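GDP-L-fucose synthase (Campylobacter jejuni subsp. jejuni serotype O:2, PDB 7M13) uses NADPH as a GDP-D-glycero-L-gluco-heptose synthase in making capsular polysaccharide, and belongs to the fucose synthase subfamily. Local coordinates at residues B[169-174]-B[337-342]. Sequence-based numbering, arbitrary orientation.
With NAP (NADP nicotinamide-adenine-dinucleotide phosphate), chain E.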
loop_
_atom_site.group_PDB
_atom_site.type_symbol
_atom_site.label_atom_id
_atom_site.label_comp_id
_atom_site.label_asym_id
_atom_site.label_seq_id
_atom_site.Cartn_x
_atom_site.Cartn_y
_atom_site.Cartn_z
ATOM N N ASN B 169 -10.732 2.774 18.365
ATOM C CA ASN B 169 -11.379 4.073 18.695
ATOM C C ASN B 169 -10.632 4.695 19.856
ATOM O O ASN B 169 -10.550 4.080 20.910
ATOM C CB ASN B 169 -12.863 3.970 19.084
ATOM C CG ASN B 169 -13.743 3.464 17.971
ATOM O OD1 ASN B 169 -14.041 4.196 17.031
ATOM N ND2 ASN B 169 -14.098 2.187 18.064
ATOM N N LEU B 170 -10.112 5.899 19.654
ATOM C CA LEU B 170 -9.383 6.652 20.681
ATOM C C LEU B 170 -10.345 7.642 21.327
ATOM O O LEU B 170 -11.238 8.172 20.645
ATOM C CB LEU B 170 -8.214 7.355 19.995
ATOM C CG LEU B 170 -7.229 8.053 20.912
ATOM C CD1 LEU B 170 -6.505 7.085 21.821
ATOM C CD2 LEU B 170 -6.237 8.832 20.047
ATOM N N TYR B 171 -10.149 7.845 22.608
ATOM C CA TYR B 171 -10.754 8.987 23.328
ATOM C C TYR B 171 -9.708 9.403 24.340
ATOM O O TYR B 171 -8.655 8.802 24.423
ATOM C CB TYR B 171 -12.117 8.604 23.922
ATOM C CG TYR B 171 -12.070 7.749 25.162
ATOM C CD1 TYR B 171 -11.681 6.415 25.126
ATOM C CD2 TYR B 171 -12.398 8.270 26.410
ATOM C CE1 TYR B 171 -11.602 5.631 26.267
ATOM C CE2 TYR B 171 -12.364 7.487 27.551
ATOM C CZ TYR B 171 -11.959 6.167 27.498
ATOM O OH TYR B 171 -11.904 5.412 28.627
ATOM N N GLY B 172 -9.938 10.450 25.105
ATOM C CA GLY B 172 -8.951 10.736 26.154
ATOM C C GLY B 172 -9.374 11.928 26.954
ATOM O O GLY B 172 -10.470 12.431 26.703
ATOM N N THR B 173 -8.526 12.363 27.868
ATOM C CA THR B 173 -8.864 13.476 28.777
ATOM C C THR B 173 -8.994 14.733 27.911
ATOM O O THR B 173 -10.103 15.311 27.860
ATOM C CB THR B 173 -7.828 13.525 29.897
ATOM O OG1 THR B 173 -7.968 12.287 30.598
ATOM C CG2 THR B 173 -8.014 14.706 30.823
ATOM N N LYS B 174 -7.926 15.081 27.180
ATOM C CA LYS B 174 -7.904 16.254 26.271
ATOM C C LYS B 174 -8.244 15.816 24.845
ATOM O O LYS B 174 -7.342 15.846 23.982
ATOM C CB LYS B 174 -6.542 16.938 26.331
ATOM C CG LYS B 174 -6.089 17.325 27.734
ATOM C CD LYS B 174 -4.979 18.357 27.716
ATOM C CE LYS B 174 -4.738 19.008 29.063
ATOM N NZ LYS B 174 -4.492 17.997 30.116
ATOM N N ASP B 337 -14.381 5.076 34.123
ATOM C CA ASP B 337 -13.356 5.929 34.765
ATOM C C ASP B 337 -12.802 6.887 33.710
ATOM O O ASP B 337 -12.671 8.060 34.004
ATOM C CB ASP B 337 -12.263 5.098 35.432
ATOM C CG ASP B 337 -12.750 4.345 36.660
ATOM O OD1 ASP B 337 -13.636 4.880 37.367
ATOM O OD2 ASP B 337 -12.250 3.230 36.897
ATOM N N GLY B 338 -12.541 6.406 32.495
ATOM C CA GLY B 338 -11.930 7.240 31.445
ATOM C C GLY B 338 -12.883 8.331 31.002
ATOM O O GLY B 338 -12.435 9.456 30.758
ATOM N N ILE B 339 -14.168 8.021 30.889
ATOM C CA ILE B 339 -15.197 8.998 30.441
ATOM C C ILE B 339 -15.323 10.085 31.520
ATOM O O ILE B 339 -15.459 11.269 31.156
ATOM C CB ILE B 339 -16.551 8.326 30.156
ATOM C CG1 ILE B 339 -16.474 7.351 28.979
ATOM C CG2 ILE B 339 -17.622 9.366 29.893
ATOM C CD1 ILE B 339 -17.687 6.462 28.835
ATOM N N LYS B 340 -15.253 9.692 32.797
ATOM C CA LYS B 340 -15.233 10.653 33.932
ATOM C C LYS B 340 -14.041 11.608 33.770
ATOM O O LYS B 340 -14.271 12.838 33.829
ATOM C CB LYS B 340 -15.172 9.920 35.269
ATOM C CG LYS B 340 -16.507 9.446 35.819
ATOM C CD LYS B 340 -16.414 9.072 37.287
ATOM C CE LYS B 340 -17.759 8.793 37.918
ATOM N NZ LYS B 340 -17.741 7.523 38.682
ATOM N N MET B 341 -12.822 11.076 33.560
ATOM C CA MET B 341 -11.600 11.905 33.400
ATOM C C MET B 341 -11.847 12.905 32.263
ATOM O O MET B 341 -11.478 14.087 32.416
ATOM C CB MET B 341 -10.359 11.063 33.074
ATOM C CG MET B 341 -10.015 10.006 34.109
ATOM S SD MET B 341 -8.770 8.827 33.455
ATOM C CE MET B 341 -7.338 9.903 33.472
ATOM N N MET B 342 -12.411 12.437 31.138
ATOM C CA MET B 342 -12.629 13.249 29.918
ATOM C C MET B 342 -13.667 14.348 30.217
ATOM O O MET B 342 -13.447 15.510 29.797
ATOM C CB MET B 342 -13.086 12.362 28.752
ATOM C CG MET B 342 -13.220 13.121 27.446
ATOM S SD MET B 342 -13.526 12.071 25.980
ATOM C CE MET B 342 -14.971 11.146 26.498
HETATM P PA NAP E . -5.634 13.518 15.317
HETATM O O1A NAP E . -6.553 13.484 14.132
HETATM O O2A NAP E . -6.222 13.964 16.633
HETATM O O5B NAP E . -4.386 14.438 15.066
HETATM C C5B NAP E . -3.621 14.320 13.867
HETATM C C4B NAP E . -2.573 15.386 13.919
HETATM O O4B NAP E . -1.733 15.212 12.754
HETATM C C3B NAP E . -3.117 16.829 13.865
HETATM O O3B NAP E . -2.598 17.575 14.960
HETATM C C2B NAP E . -2.666 17.329 12.498
HETATM O O2B NAP E . -2.296 18.709 12.483
HETATM C C1B NAP E . -1.415 16.493 12.253
HETATM N N9A NAP E . -1.109 16.398 10.842
HETATM C C8A NAP E . -1.877 15.872 9.849
HETATM N N7A NAP E . -1.379 16.036 8.647
HETATM C C5A NAP E . -0.207 16.729 8.862
HETATM C C6A NAP E . 0.770 17.217 7.978
HETATM N N6A NAP E . 0.696 17.115 6.646
HETATM N N1A NAP E . 1.813 17.878 8.528
HETATM C C2A NAP E . 1.872 18.010 9.860
HETATM N N3A NAP E . 1.004 17.597 10.785
HETATM C C4A NAP E . -0.026 16.965 10.210
HETATM O O3 NAP E . -4.991 12.066 15.500
HETATM P PN NAP E . -5.337 10.966 16.585
HETATM O O1N NAP E . -6.806 10.796 16.619
HETATM O O2N NAP E . -4.605 11.334 17.813
HETATM O O5D NAP E . -4.663 9.669 15.908
HETATM C C5D NAP E . -3.337 9.305 16.214
HETATM C C4D NAP E . -3.026 8.040 15.465
HETATM O O4D NAP E . -3.890 6.968 15.930
HETATM C C3D NAP E . -3.220 8.125 13.944
HETATM O O3D NAP E . -2.241 7.328 13.262
HETATM C C2D NAP E . -4.605 7.561 13.790
HETATM O O2D NAP E . -4.893 7.105 12.472
HETATM C C1D NAP E . -4.596 6.440 14.809
HETATM N N1N NAP E . -5.973 6.046 15.179
HETATM C C2N NAP E . -6.835 6.921 15.779
HETATM C C3N NAP E . -8.118 6.565 16.027
HETATM C C7N NAP E . -9.102 7.480 16.664
HETATM O O7N NAP E . -10.208 7.021 17.017
HETATM N N7N NAP E . -8.749 8.751 16.838
HETATM C C4N NAP E . -8.572 5.225 15.716
HETATM C C5N NAP E . -7.597 4.338 15.123
HETATM C C6N NAP E . -6.413 4.774 14.818
HETATM P P2B NAP E . -3.433 19.858 12.418
HETATM O O1X NAP E . -3.981 19.897 13.817
HETATM O O2X NAP E . -4.403 19.530 11.371
HETATM O O3X NAP E . -2.639 21.124 12.043
#
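With its CG set between the backbone N and the carbonyl carbon (chi1 76°), the ring of Tyr171 reaches helix 335-347, while Met342 sends CG anti to its own N (chi1 -175°) and bends at the methyl end to meet it. The result is a Met-aromatic contact at the end of strand 162-171, part of the central sheet of the Rossmann fold. SD of Met342 lies 5.3 Å from the Tyr171 ring centroid and 89° off the ring normal, hence at the edge, and CE of Met342 is 3.9 Å from CD2 of Tyr171. The same ring presents its edge to the helix backbone at Gly338, whose CA is 3.4 Å from Tyr171 OH. Having no side chain, Gly338 lets the hydroxyl come this close. Leu185 and Pro186 of helix 184-199 also pack on Tyr171. Beyond the strand, Thr173 OG1 rests 3.7 Å from Met341 CB. One residue before Tyr171, the strand serves the cofactor: Leu170 N donates a nearly straight 2.9 Å hydrogen bond to O7N of the nicotinamide carboxamide. The buried carbonyl of Gly172 has no hydrogen-bond partner and is met by the Met342 side chain: Gly172 O lies 2.9 Å from Met342 CG and 3.2 Å from Met342 SD.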